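Local coordinates for protein myosin regulatory light chain (Placopecten magellanicus, PDB 3PN7) that probably confers calcium regulation on molluscan muscle myosin as its regulatory light chain, an EF-hand protein that carries a bound magnesium ion in this crystal, at residues B[17-20]-B[21-25]; B[40-43]-B[44-48]; B[74-77]-B[78-81]; B[89-92]-B[93-97]. All blocks are in the same frame, centred on the assembly; numbering follows the deposited sequence.

Contact 1: residues B[17-20]-B[21-25]; sequences LPQK and LMQEM
With chi1 at -178°, L21 sends CG away from its own amide and beside its carbonyl carbon, which brings CD2 to 4.1 Å from L17 CB, while M25, bent at its last torsion (chi3 -76°), swings its methyl toward L17 as well. These side chains close on L17 at the start of helix 19-32, the incoming helix of the EF-hand, where P18 is the N-cap. L17 and M25 cross at about a right angle, and L17 CD1 rests 3.8 Å from M25 CE. The P18 ring lies alongside L21, pointing the same way, with P18 CD 4.2 Å from L21 CB. Its carbonyl opens the helix: M22 N donates to P18 O at 3.1 Å, and L21 N adds a weak bond to the same oxygen. The next turn follows with Q23 N to Q19 O and E24 N to K20 O. Behind this start, M25 packs on L78, F81 and L85 of helix 74-85, and the carboxylate of E24 leaves for a basic and an aromatic side chain of another protein chain. Q23 lies back along the first turn, its NE2 3.9 Å from Q19 CB.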
ATOM      1  N   LEU B  17     -22.416  -7.605   4.909  1.00 20.00           N
ATOM      2  CA  LEU B  17     -22.126  -6.186   4.765  1.00 20.00           C
ATOM      3  C   LEU B  17     -22.188  -5.508   6.126  1.00 20.00           C
ATOM      4  O   LEU B  17     -22.850  -6.001   7.035  1.00 20.00           O
ATOM      5  CB  LEU B  17     -23.125  -5.538   3.811  1.00 20.00           C
ATOM      6  CG  LEU B  17     -23.989  -6.512   3.010  1.00 20.00           C
ATOM      7  CD1 LEU B  17     -24.889  -5.756   2.045  1.00 20.00           C
ATOM      8  CD2 LEU B  17     -23.116  -7.505   2.265  1.00 20.00           C
ATOM      9  N   PRO B  18     -21.497  -4.382   6.269  1.00 62.58           N
ATOM     10  CA  PRO B  18     -21.449  -3.703   7.566  1.00 56.25           C
ATOM     11  C   PRO B  18     -22.817  -3.229   8.029  1.00 54.61           C
ATOM     12  O   PRO B  18     -23.660  -2.883   7.206  1.00 55.72           O
ATOM     13  CB  PRO B  18     -20.555  -2.490   7.293  1.00 51.42           C
ATOM     14  CG  PRO B  18     -19.813  -2.820   6.050  1.00 54.59           C
ATOM     15  CD  PRO B  18     -20.739  -3.656   5.241  1.00 54.30           C
ATOM     16  N   GLN B  19     -23.024  -3.206   9.340  1.00 53.48           N
ATOM     17  CA  GLN B  19     -24.250  -2.665   9.907  1.00 57.90           C
ATOM     18  C   GLN B  19     -24.650  -1.246   9.513  1.00 53.61           C
ATOM     19  O   GLN B  19     -25.823  -0.980   9.303  1.00 53.39           O
ATOM     20  CB  GLN B  19     -24.291  -2.831  11.432  1.00 60.01           C
ATOM     21  CG  GLN B  19     -24.898  -4.157  11.890  1.00 61.05           C
ATOM     22  CD  GLN B  19     -26.123  -4.561  11.068  1.00 63.69           C
ATOM     23  OE1 GLN B  19     -27.227  -4.037  11.273  1.00 61.47           O
ATOM     24  NE2 GLN B  19     -25.931  -5.497  10.134  1.00 64.68           N
ATOM     25  N   LYS B  20     -23.694  -0.332   9.409  1.00 51.45           N
ATOM     26  CA  LYS B  20     -24.043   1.032   9.017  1.00 54.12           C
ATOM     27  C   LYS B  20     -24.561   1.085   7.584  1.00 51.00           C
ATOM     28  O   LYS B  20     -25.375   1.935   7.243  1.00 52.66           O
ATOM     29  CB  LYS B  20     -22.858   1.981   9.176  1.00 53.97           C
ATOM     30  CG  LYS B  20     -21.593   1.515   8.474  1.00 63.71           C
ATOM     31  CD  LYS B  20     -20.571   2.638   8.428  1.00 74.28           C
ATOM     32  CE  LYS B  20     -20.708   3.553   9.653  1.00 81.97           C
ATOM     33  NZ  LYS B  20     -20.601   2.823  10.964  1.00 75.80           N
ATOM     34  N   LEU B  21     -24.069   0.183   6.742  1.00 54.58           N
ATOM     35  CA  LEU B  21     -24.537   0.110   5.367  1.00 52.04           C
ATOM     36  C   LEU B  21     -25.948  -0.488   5.323  1.00 49.54           C
ATOM     37  O   LEU B  21     -26.801  -0.027   4.569  1.00 46.22           O
ATOM     38  CB  LEU B  21     -23.560  -0.687   4.498  1.00 47.57           C
ATOM     39  CG  LEU B  21     -23.933  -0.796   3.016  1.00 46.63           C
ATOM     40  CD1 LEU B  21     -23.978   0.582   2.383  1.00 47.01           C
ATOM     41  CD2 LEU B  21     -22.957  -1.702   2.271  1.00 47.78           C
ATOM     42  N   MET B  22     -26.198  -1.509   6.136  1.00 51.66           N
ATOM     43  CA  MET B  22     -27.560  -2.015   6.293  1.00 52.38           C
ATOM     44  C   MET B  22     -28.477  -0.892   6.775  1.00 48.20           C
ATOM     45  O   MET B  22     -29.615  -0.776   6.322  1.00 45.19           O
ATOM     46  CB  MET B  22     -27.609  -3.172   7.288  1.00 49.88           C
ATOM     47  CG  MET B  22     -28.352  -4.399   6.786  1.00 60.46           C
ATOM     48  SD  MET B  22     -27.293  -5.431   5.753  1.00 70.08           S
ATOM     49  CE  MET B  22     -27.767  -7.078   6.285  1.00 64.78           C
ATOM     50  N   GLN B  23     -27.970  -0.060   7.682  1.00 42.52           N
ATOM     51  CA  GLN B  23     -28.776   1.001   8.292  1.00 54.00           C
ATOM     52  C   GLN B  23     -29.036   2.133   7.298  1.00 53.26           C
ATOM     53  O   GLN B  23     -30.087   2.786   7.319  1.00 43.51           O
ATOM     54  CB  GLN B  23     -28.095   1.545   9.558  1.00 49.61           C
ATOM     55  CG  GLN B  23     -27.913   0.497  10.670  1.00 59.75           C
ATOM     56  CD  GLN B  23     -27.099   1.016  11.870  1.00 70.04           C
ATOM     57  OE1 GLN B  23     -26.986   2.228  12.087  1.00 69.97           O
ATOM     58  NE2 GLN B  23     -26.528   0.092  12.647  1.00 61.94           N
ATOM     59  N   GLU B  24     -28.053   2.370   6.441  1.00 48.88           N
ATOM     60  CA  GLU B  24     -28.202   3.312   5.351  1.00 49.11           C
ATOM     61  C   GLU B  24     -29.284   2.808   4.383  1.00 42.43           C
ATOM     62  O   GLU B  24     -30.185   3.552   4.002  1.00 38.25           O
ATOM     63  CB  GLU B  24     -26.869   3.440   4.636  1.00 50.60           C
ATOM     64  CG  GLU B  24     -26.783   4.547   3.610  1.00 54.88           C
ATOM     65  CD  GLU B  24     -25.435   4.528   2.916  1.00 57.67           C
ATOM     66  OE1 GLU B  24     -24.465   5.077   3.490  1.00 62.17           O
ATOM     67  OE2 GLU B  24     -25.337   3.928   1.821  1.00 54.61           O
ATOM     68  N   MET B  25     -29.203   1.537   4.002  1.00 41.87           N
ATOM     69  CA  MET B  25     -30.159   0.985   3.059  1.00 38.98           C
ATOM     70  C   MET B  25     -31.576   1.069   3.609  1.00 37.47           C
ATOM     71  O   MET B  25     -32.487   1.490   2.911  1.00 36.61           O
ATOM     72  CB  MET B  25     -29.800  -0.450   2.663  1.00 36.74           C
ATOM     73  CG  MET B  25     -28.666  -0.548   1.651  1.00 39.28           C
ATOM     74  SD  MET B  25     -28.431  -2.206   0.959  1.00 39.00           S
ATOM     75  CE  MET B  25     -27.602  -3.045   2.308  1.00 45.86           C
TER

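Contact 2: residues B[40-43]-B[44-48]; sequences IDIN and DLKEM. With MG (magnesium ion), chain G.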
ATOM      1  N   ILE B  40     -42.154  -0.445  -1.762  1.00 31.29           N
ATOM      2  CA  ILE B  40     -42.025   0.626  -2.738  1.00 28.93           C
ATOM      3  C   ILE B  40     -42.797   0.254  -4.004  1.00 29.76           C
ATOM      4  O   ILE B  40     -42.495  -0.763  -4.645  1.00 29.38           O
ATOM      5  CB  ILE B  40     -40.540   0.896  -3.094  1.00 32.37           C
ATOM      6  CG1 ILE B  40     -39.743   1.319  -1.856  1.00 28.75           C
ATOM      7  CG2 ILE B  40     -40.417   1.956  -4.201  1.00 24.01           C
ATOM      8  CD1 ILE B  40     -38.252   1.465  -2.150  1.00 29.79           C
ATOM      9  N   ASP B  41     -43.806   1.051  -4.360  1.00 35.22           N
ATOM     10  CA  ASP B  41     -44.513   0.835  -5.628  1.00 34.55           C
ATOM     11  C   ASP B  41     -44.258   1.959  -6.622  1.00 33.27           C
ATOM     12  O   ASP B  41     -43.434   2.842  -6.381  1.00 29.96           O
ATOM     13  CB  ASP B  41     -46.015   0.625  -5.413  1.00 37.23           C
ATOM     14  CG  ASP B  41     -46.692   1.826  -4.770  1.00 42.95           C
ATOM     15  OD1 ASP B  41     -46.070   2.903  -4.676  1.00 42.92           O
ATOM     16  OD2 ASP B  41     -47.862   1.691  -4.350  1.00 50.35           O
ATOM     17  N   ILE B  42     -44.972   1.950  -7.739  1.00 36.70           N
ATOM     18  CA  ILE B  42     -44.694   2.953  -8.758  1.00 33.98           C
ATOM     19  C   ILE B  42     -45.027   4.375  -8.289  1.00 35.02           C
ATOM     20  O   ILE B  42     -44.359   5.333  -8.677  1.00 37.25           O
ATOM     21  CB  ILE B  42     -45.369   2.632 -10.094  1.00 33.60           C
ATOM     22  CG1 ILE B  42     -44.919   3.647 -11.142  1.00 37.42           C
ATOM     23  CG2 ILE B  42     -46.901   2.628  -9.943  1.00 36.99           C
ATOM     24  CD1 ILE B  42     -45.079   3.179 -12.568  1.00 44.18           C
ATOM     25  N   ASN B  43     -46.044   4.507  -7.442  1.00 33.86           N
ATOM     26  CA  ASN B  43     -46.418   5.808  -6.892  1.00 36.18           C
ATOM     27  C   ASN B  43     -45.350   6.383  -5.950  1.00 38.18           C
ATOM     28  O   ASN B  43     -45.059   7.585  -5.993  1.00 32.71           O
ATOM     29  CB  ASN B  43     -47.765   5.731  -6.160  1.00 38.86           C
ATOM     30  CG  ASN B  43     -48.899   5.266  -7.062  1.00 52.06           C
ATOM     31  OD1 ASN B  43     -48.919   5.544  -8.270  1.00 51.72           O
ATOM     32  ND2 ASN B  43     -49.855   4.549  -6.474  1.00 54.75           N
ATOM     33  N   ASP B  44     -44.777   5.524  -5.102  1.00 35.73           N
ATOM     34  CA  ASP B  44     -43.680   5.917  -4.220  1.00 33.57           C
ATOM     35  C   ASP B  44     -42.508   6.422  -5.029  1.00 36.19           C
ATOM     36  O   ASP B  44     -41.897   7.441  -4.709  1.00 35.72           O
ATOM     37  CB  ASP B  44     -43.225   4.727  -3.388  1.00 33.52           C
ATOM     38  CG  ASP B  44     -44.173   4.414  -2.261  1.00 38.13           C
ATOM     39  OD1 ASP B  44     -44.401   5.309  -1.419  1.00 42.37           O
ATOM     40  OD2 ASP B  44     -44.671   3.269  -2.204  1.00 34.38           O
ATOM     41  N   LEU B  45     -42.206   5.690  -6.092  1.00 36.47           N
ATOM     42  CA  LEU B  45     -41.079   6.002  -6.955  1.00 35.20           C
ATOM     43  C   LEU B  45     -41.316   7.327  -7.671  1.00 37.11           C
ATOM     44  O   LEU B  45     -40.446   8.209  -7.657  1.00 34.86           O
ATOM     45  CB  LEU B  45     -40.888   4.873  -7.971  1.00 39.18           C
ATOM     46  CG  LEU B  45     -39.510   4.275  -8.252  1.00 37.11           C
ATOM     47  CD1 LEU B  45     -38.704   4.092  -7.005  1.00 29.06           C
ATOM     48  CD2 LEU B  45     -39.693   2.959  -8.981  1.00 33.88           C
ATOM     49  N   LYS B  46     -42.487   7.467  -8.296  1.00 34.17           N
ATOM     50  CA  LYS B  46     -42.865   8.728  -8.946  1.00 36.80           C
ATOM     51  C   LYS B  46     -42.766   9.891  -7.965  1.00 37.14           C
ATOM     52  O   LYS B  46     -42.195  10.943  -8.272  1.00 37.42           O
ATOM     53  CB  LYS B  46     -44.308   8.674  -9.461  1.00 40.93           C
ATOM     54  CG  LYS B  46     -44.561   7.766 -10.641  1.00 45.55           C
ATOM     55  CD  LYS B  46     -45.878   8.149 -11.318  1.00 50.94           C
ATOM     56  CE  LYS B  46     -46.124   7.351 -12.580  1.00 53.32           C
ATOM     57  NZ  LYS B  46     -47.148   8.002 -13.451  1.00 62.61           N
ATOM     58  N   GLU B  47     -43.345   9.693  -6.783  1.00 36.75           N
ATOM     59  CA  GLU B  47     -43.282  10.687  -5.721  1.00 39.18           C
ATOM     60  C   GLU B  47     -41.840  11.054  -5.378  1.00 40.84           C
ATOM     61  O   GLU B  47     -41.481  12.234  -5.351  1.00 41.74           O
ATOM     62  CB  GLU B  47     -44.008  10.192  -4.467  1.00 39.24           C
ATOM     63  CG  GLU B  47     -44.466  11.324  -3.595  1.00 53.53           C
ATOM     64  CD  GLU B  47     -45.245  12.371  -4.399  1.00 58.41           C
ATOM     65  OE1 GLU B  47     -46.143  11.977  -5.175  1.00 50.42           O
ATOM     66  OE2 GLU B  47     -44.940  13.581  -4.275  1.00 61.31           O
ATOM     67  N   MET B  48     -41.012  10.044  -5.109  1.00 37.31           N
ATOM     68  CA  MET B  48     -39.618  10.305  -4.785  1.00 31.09           C
ATOM     69  C   MET B  48     -38.908  11.063  -5.906  1.00 33.71           C
ATOM     70  O   MET B  48     -38.244  12.068  -5.648  1.00 32.75           O
ATOM     71  CB  MET B  48     -38.869   9.020  -4.449  1.00 33.07           C
ATOM     72  CG  MET B  48     -37.476   9.275  -3.861  1.00 35.72           C
ATOM     73  SD  MET B  48     -37.533   9.958  -2.181  1.00 39.87           S
ATOM     74  CE  MET B  48     -36.779  11.554  -2.420  1.00 31.06           C
TER
HETATM   75 MG    MG G 162     -45.566   2.096  -0.335  1.00 44.67          MG
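A capping box joins the end of the EF-hand metal loop to the start of helix 42-52, and one of its two aspartates, D44, also holds the magnesium ion. D41 is the N-cap. Its CG sits between the backbone N and the carbonyl carbon (chi1 61°), folding the carboxylate over the first turn. There D44 N donates to D41 OD1 at 3.0 Å, meeting it nearly along the C-O bond. In return D41 N donates to D44 OD2 at 3.2 Å, an almost straight bond (172°) to the anti lone pair. The same OD2 of D44 binds magnesium at 2.4 Å, so metal and backbone grip one oxygen together; D33 OD2 and F39 O are further ligands. D44 OD1 lies 3.6 Å from magnesium and accepts instead from N35 N, consistent with one-oxygen binding by an aspartate closing the loop. D41 OD1 and D44 OD2, both acceptors, are only 2.9 Å apart, a closeness the metal and the two N-H groups probably offset. On the helix 19-32 side, I40 crosses L45 at about a right angle and packs on F29 and I32. Along the helix, I42 and K46 run side by side, with I42 CG1 4.2 Å from K46 CE.

Contact 3: residues B[74-77]-B[78-81]; sequences FTMF and LSIF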
ATOM      1  N   PHE B  74     -38.643  -4.347   1.941  1.00 34.41           N
ATOM      2  CA  PHE B  74     -37.265  -4.040   2.310  1.00 37.50           C
ATOM      3  C   PHE B  74     -36.310  -5.212   2.032  1.00 37.68           C
ATOM      4  O   PHE B  74     -35.180  -4.989   1.608  1.00 36.56           O
ATOM      5  CB  PHE B  74     -37.097  -3.576   3.760  1.00 36.95           C
ATOM      6  CG  PHE B  74     -35.643  -3.348   4.147  1.00 38.25           C
ATOM      7  CD1 PHE B  74     -34.906  -2.337   3.550  1.00 34.46           C
ATOM      8  CD2 PHE B  74     -35.010  -4.165   5.074  1.00 34.54           C
ATOM      9  CE1 PHE B  74     -33.574  -2.133   3.888  1.00 36.57           C
ATOM     10  CE2 PHE B  74     -33.679  -3.963   5.409  1.00 34.87           C
ATOM     11  CZ  PHE B  74     -32.965  -2.948   4.819  1.00 35.19           C
ATOM     12  N   THR B  75     -36.737  -6.451   2.271  1.00 36.69           N
ATOM     13  CA  THR B  75     -35.838  -7.571   1.995  1.00 38.72           C
ATOM     14  C   THR B  75     -35.603  -7.729   0.488  1.00 37.68           C
ATOM     15  O   THR B  75     -34.497  -8.032   0.051  1.00 42.81           O
ATOM     16  CB  THR B  75     -36.254  -8.911   2.680  1.00 42.92           C
ATOM     17  OG1 THR B  75     -36.541  -9.910   1.692  1.00 43.27           O
ATOM     18  CG2 THR B  75     -37.449  -8.722   3.575  1.00 45.40           C
ATOM     19  N   MET B  76     -36.630  -7.490  -0.309  1.00 35.31           N
ATOM     20  CA  MET B  76     -36.432  -7.413  -1.745  1.00 34.92           C
ATOM     21  C   MET B  76     -35.503  -6.234  -2.124  1.00 36.82           C
ATOM     22  O   MET B  76     -34.763  -6.300  -3.104  1.00 37.84           O
ATOM     23  CB  MET B  76     -37.783  -7.285  -2.433  1.00 33.82           C
ATOM     24  CG  MET B  76     -37.724  -7.346  -3.933  1.00 38.04           C
ATOM     25  SD  MET B  76     -37.152  -8.946  -4.546  1.00 52.10           S
ATOM     26  CE  MET B  76     -38.244 -10.082  -3.695  1.00 41.48           C
ATOM     27  N   PHE B  77     -35.542  -5.157  -1.347  1.00 31.49           N
ATOM     28  CA  PHE B  77     -34.725  -3.977  -1.622  1.00 33.65           C
ATOM     29  C   PHE B  77     -33.271  -4.326  -1.345  1.00 32.61           C
ATOM     30  O   PHE B  77     -32.376  -4.002  -2.127  1.00 30.18           O
ATOM     31  CB  PHE B  77     -35.191  -2.843  -0.714  1.00 35.49           C
ATOM     32  CG  PHE B  77     -34.480  -1.534  -0.915  1.00 30.74           C
ATOM     33  CD1 PHE B  77     -34.943  -0.615  -1.840  1.00 30.64           C
ATOM     34  CD2 PHE B  77     -33.408  -1.186  -0.120  1.00 28.86           C
ATOM     35  CE1 PHE B  77     -34.328   0.616  -1.999  1.00 25.87           C
ATOM     36  CE2 PHE B  77     -32.785   0.040  -0.275  1.00 30.93           C
ATOM     37  CZ  PHE B  77     -33.246   0.940  -1.216  1.00 29.47           C
ATOM     38  N   LEU B  78     -33.059  -5.020  -0.232  1.00 34.71           N
ATOM     39  CA  LEU B  78     -31.747  -5.518   0.140  1.00 38.15           C
ATOM     40  C   LEU B  78     -31.203  -6.383  -0.968  1.00 34.77           C
ATOM     41  O   LEU B  78     -30.039  -6.289  -1.344  1.00 35.69           O
ATOM     42  CB  LEU B  78     -31.843  -6.375   1.393  1.00 39.73           C
ATOM     43  CG  LEU B  78     -31.740  -5.717   2.759  1.00 41.68           C
ATOM     44  CD1 LEU B  78     -31.542  -6.845   3.763  1.00 43.22           C
ATOM     45  CD2 LEU B  78     -30.569  -4.749   2.798  1.00 36.42           C
ATOM     46  N   SER B  79     -32.071  -7.243  -1.470  1.00 33.64           N
ATOM     47  CA  SER B  79     -31.731  -8.182  -2.513  1.00 31.83           C
ATOM     48  C   SER B  79     -31.277  -7.462  -3.794  1.00 35.83           C
ATOM     49  O   SER B  79     -30.398  -7.940  -4.526  1.00 31.62           O
ATOM     50  CB  SER B  79     -32.949  -9.066  -2.756  1.00 35.72           C
ATOM     51  OG  SER B  79     -33.064  -9.434  -4.108  1.00 48.28           O
ATOM     52  N   ILE B  80     -31.861  -6.297  -4.059  1.00 30.24           N
ATOM     53  CA  ILE B  80     -31.486  -5.527  -5.245  1.00 31.34           C
ATOM     54  C   ILE B  80     -30.180  -4.716  -5.082  1.00 30.50           C
ATOM     55  O   ILE B  80     -29.461  -4.469  -6.058  1.00 28.36           O
ATOM     56  CB  ILE B  80     -32.624  -4.592  -5.635  1.00 34.83           C
ATOM     57  CG1 ILE B  80     -33.782  -5.401  -6.209  1.00 37.87           C
ATOM     58  CG2 ILE B  80     -32.155  -3.548  -6.611  1.00 32.30           C
ATOM     59  CD1 ILE B  80     -35.069  -4.626  -6.192  1.00 45.88           C
ATOM     60  N   PHE B  81     -29.872  -4.301  -3.857  1.00 28.14           N
ATOM     61  CA  PHE B  81     -28.728  -3.415  -3.644  1.00 31.23           C
ATOM     62  C   PHE B  81     -27.495  -4.083  -3.047  1.00 27.82           C
ATOM     63  O   PHE B  81     -26.393  -3.598  -3.249  1.00 27.40           O
ATOM     64  CB  PHE B  81     -29.104  -2.212  -2.765  1.00 26.91           C
ATOM     65  CG  PHE B  81     -29.753  -1.099  -3.512  1.00 26.91           C
ATOM     66  CD1 PHE B  81     -28.987  -0.096  -4.083  1.00 27.67           C
ATOM     67  CD2 PHE B  81     -31.142  -1.041  -3.634  1.00 29.26           C
ATOM     68  CE1 PHE B  81     -29.591   0.953  -4.779  1.00 27.44           C
ATOM     69  CE2 PHE B  81     -31.762  -0.007  -4.336  1.00 22.23           C
ATOM     70  CZ  PHE B  81     -30.979   0.997  -4.903  1.00 26.97           C
TER
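F74 O accepts from L78 N at 2.8 Å, and the i to i+4 bonds go on through S79, I80 and F81, the last two bent well away from straight as helix 74-85 advances. This helix packs against helix 19-32 of the EF-hand, where the F77 ring meets F29 edge-to-face. A chi1 of 176° carries the F74 ring toward L78. L78 CG comes over the face of that ring, 4.0 Å from the F74 centroid and 27° off the normal, a CH-pi contact, and L78 CD2 reaches F74 CZ at 3.6 Å. One turn on, the F77 and F81 rings meet obliquely, planes 35° apart and centroids 4.7 Å apart. F81 CD2 sits above the centre of the F77 face, and F81 CE2 approaches F77 CE1 to 3.5 Å. At its own edge, in plane, the F81 ring meets F77 O. Putting an alanine at F77 would probably open a gap beneath F81 and leave F29 without its aromatic partner. Two aromatic side chains of another protein chain meet the F81 ring. Across the contact the side chains meet through apolar and ring contacts, the hydrogen bonds between the segments being backbone ones, while the F74 ring also makes a cation-pi contact with K26.

Contact 4: residues B[89-92]-B[93-97]; sequences DSEE and TIRNA
T93 CB lies 3.5 Å from the OG of S90, the N-cap residue of helix 91-99, and its two branches part from there. T93 OG1 lies beside the backbone N (chi1 -59°), 2.9 Å from S90 OG, and is hydrogen-bonded to a water at 2.7 Å. That water accepts from S90 N at 2.8 Å, so it links the hydroxyl to the backbone just ahead of the helix. The other branch, T93 CG2, turns to D89 and touches its CB at 3.9 Å. A valine in place of T93 would probably leave the water without its hydroxyl partner and break the bridge to the helix start. Past the cap, I94 N donates to S90 O at 3.1 Å, and R95 N and N96 N bond to E91 O and E92 O in turn. R95 is bent at chi2 and chi3, which folds it back so that E92 CA lies over one face of its guanidinium, 3.8 Å from R95 NH2. The D89 carboxylate pairs with R16 and with basic and polar side chains of another protein chain. E91 and I94 pack on V150, setting helix 91-99 against helix 146-154.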
ATOM      1  N   ASP B  89     -17.361   1.962   0.398  1.00 31.47           N
ATOM      2  CA  ASP B  89     -16.936   2.614   1.619  1.00 32.76           C
ATOM      3  C   ASP B  89     -17.379   4.053   1.593  1.00 33.69           C
ATOM      4  O   ASP B  89     -17.736   4.579   0.541  1.00 33.88           O
ATOM      5  CB  ASP B  89     -15.412   2.523   1.776  1.00 31.57           C
ATOM      6  CG  ASP B  89     -14.929   1.098   1.911  1.00 30.66           C
ATOM      7  OD1 ASP B  89     -15.130   0.524   3.002  1.00 38.04           O
ATOM      8  OD2 ASP B  89     -14.359   0.545   0.933  1.00 30.19           O
ATOM      9  N   SER B  90     -17.357   4.689   2.757  1.00 35.99           N
ATOM     10  CA  SER B  90     -17.757   6.092   2.850  1.00 39.50           C
ATOM     11  C   SER B  90     -16.784   6.994   2.088  1.00 38.04           C
ATOM     12  O   SER B  90     -15.611   6.639   1.865  1.00 36.75           O
ATOM     13  CB  SER B  90     -17.847   6.536   4.319  1.00 31.98           C
ATOM     14  OG  SER B  90     -16.559   6.636   4.880  1.00 34.12           O
ATOM     15  N   GLU B  91     -17.278   8.161   1.693  1.00 36.30           N
ATOM     16  CA  GLU B  91     -16.456   9.183   1.063  1.00 36.36           C
ATOM     17  C   GLU B  91     -15.212   9.449   1.924  1.00 39.51           C
ATOM     18  O   GLU B  91     -14.110   9.647   1.406  1.00 40.46           O
ATOM     19  CB  GLU B  91     -17.297  10.457   0.855  1.00 42.97           C
ATOM     20  CG  GLU B  91     -16.622  11.579   0.068  1.00 50.20           C
ATOM     21  CD  GLU B  91     -17.615  12.405  -0.763  1.00 53.39           C
ATOM     22  OE1 GLU B  91     -18.610  11.824  -1.251  1.00 54.69           O
ATOM     23  OE2 GLU B  91     -17.401  13.633  -0.931  1.00 54.17           O
ATOM     24  N   GLU B  92     -15.383   9.406   3.242  1.00 37.42           N
ATOM     25  CA  GLU B  92     -14.290   9.682   4.166  1.00 35.73           C
ATOM     26  C   GLU B  92     -13.207   8.598   4.097  1.00 39.34           C
ATOM     27  O   GLU B  92     -12.008   8.891   3.998  1.00 35.63           O
ATOM     28  CB  GLU B  92     -14.838   9.779   5.590  1.00 40.81           C
ATOM     29  CG  GLU B  92     -13.882  10.412   6.592  1.00 56.33           C
ATOM     30  CD  GLU B  92     -14.509  10.618   7.966  1.00 67.76           C
ATOM     31  OE1 GLU B  92     -15.172   9.680   8.486  1.00 64.75           O
ATOM     32  OE2 GLU B  92     -14.339  11.725   8.522  1.00 72.16           O
ATOM     33  N   THR B  93     -13.642   7.345   4.166  1.00 32.77           N
ATOM     34  CA  THR B  93     -12.749   6.206   4.115  1.00 33.80           C
ATOM     35  C   THR B  93     -11.918   6.210   2.832  1.00 29.73           C
ATOM     36  O   THR B  93     -10.707   6.010   2.875  1.00 29.93           O
ATOM     37  CB  THR B  93     -13.541   4.895   4.229  1.00 35.09           C
ATOM     38  OG1 THR B  93     -14.266   4.911   5.462  1.00 38.06           O
ATOM     39  CG2 THR B  93     -12.616   3.685   4.206  1.00 29.26           C
ATOM     40  N   ILE B  94     -12.568   6.473   1.705  1.00 30.09           N
ATOM     41  CA  ILE B  94     -11.886   6.452   0.418  1.00 31.58           C
ATOM     42  C   ILE B  94     -10.906   7.604   0.315  1.00 32.06           C
ATOM     43  O   ILE B  94      -9.807   7.446  -0.200  1.00 30.84           O
ATOM     44  CB  ILE B  94     -12.860   6.544  -0.755  1.00 26.04           C
ATOM     45  CG1 ILE B  94     -13.955   5.485  -0.623  1.00 26.78           C
ATOM     46  CG2 ILE B  94     -12.089   6.373  -2.082  1.00 28.02           C
ATOM     47  CD1 ILE B  94     -14.898   5.424  -1.800  1.00 28.55           C
ATOM     48  N   ARG B  95     -11.328   8.764   0.796  1.00 31.84           N
ATOM     49  CA  ARG B  95     -10.468   9.923   0.885  1.00 35.92           C
ATOM     50  C   ARG B  95      -9.212   9.637   1.736  1.00 36.17           C
ATOM     51  O   ARG B  95      -8.103  10.003   1.367  1.00 33.07           O
ATOM     52  CB  ARG B  95     -11.273  11.065   1.477  1.00 39.82           C
ATOM     53  CG  ARG B  95     -10.761  12.417   1.136  1.00 43.99           C
ATOM     54  CD  ARG B  95     -11.909  13.372   0.765  1.00 43.69           C
ATOM     55  NE  ARG B  95     -13.110  13.249   1.595  1.00 45.57           N
ATOM     56  CZ  ARG B  95     -13.177  13.530   2.894  1.00 49.03           C
ATOM     57  NH1 ARG B  95     -12.086  13.926   3.548  1.00 46.28           N
ATOM     58  NH2 ARG B  95     -14.340  13.404   3.543  1.00 42.05           N
ATOM     59  N   ASN B  96      -9.378   8.966   2.867  1.00 34.68           N
ATOM     60  CA  ASN B  96      -8.219   8.613   3.681  1.00 35.97           C
ATOM     61  C   ASN B  96      -7.343   7.536   3.035  1.00 34.47           C
ATOM     62  O   ASN B  96      -6.128   7.494   3.258  1.00 34.03           O
ATOM     63  CB  ASN B  96      -8.650   8.184   5.078  1.00 38.78           C
ATOM     64  CG  ASN B  96      -9.428   9.271   5.804  1.00 42.39           C
ATOM     65  OD1 ASN B  96     -10.197   8.984   6.722  1.00 48.99           O
ATOM     66  ND2 ASN B  96      -9.244  10.525   5.385  1.00 37.90           N
ATOM     67  N   ALA B  97      -7.978   6.671   2.242  1.00 34.43           N
ATOM     68  CA  ALA B  97      -7.278   5.659   1.454  1.00 30.82           C
ATOM     69  C   ALA B  97      -6.307   6.360   0.512  1.00 32.22           C
ATOM     70  O   ALA B  97      -5.125   6.032   0.471  1.00 29.91           O
ATOM     71  CB  ALA B  97      -8.290   4.798   0.647  1.00 28.69           C
TER
HETATM   72  O   HOH W   1     -16.585   3.525   5.205  1.00 40.65           O

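How the contacts relate
Contacts 1, 2 and 3 belong to one connected region that includes the EF-hand, with contact 3 touching both others. Contact 1 reaches it through M25, whose CE lies 3.5 Å from L78 CD2 and whose SD lies 3.8 Å from F81 CB. Contact 2 reaches it more thinly, by I40 CD1 on F77 CD1 at 3.9 Å. Contacts 1 and 2 do not touch, their nearest atoms being about 8 Å apart. Only contact 2 supplies a ligand to magnesium; the F74 side chain of contact 3 is about 11 Å from the ion. Contact 4 stands apart, its centre about 31 Å from that of contact 2 and on the opposite side of the chain's centre.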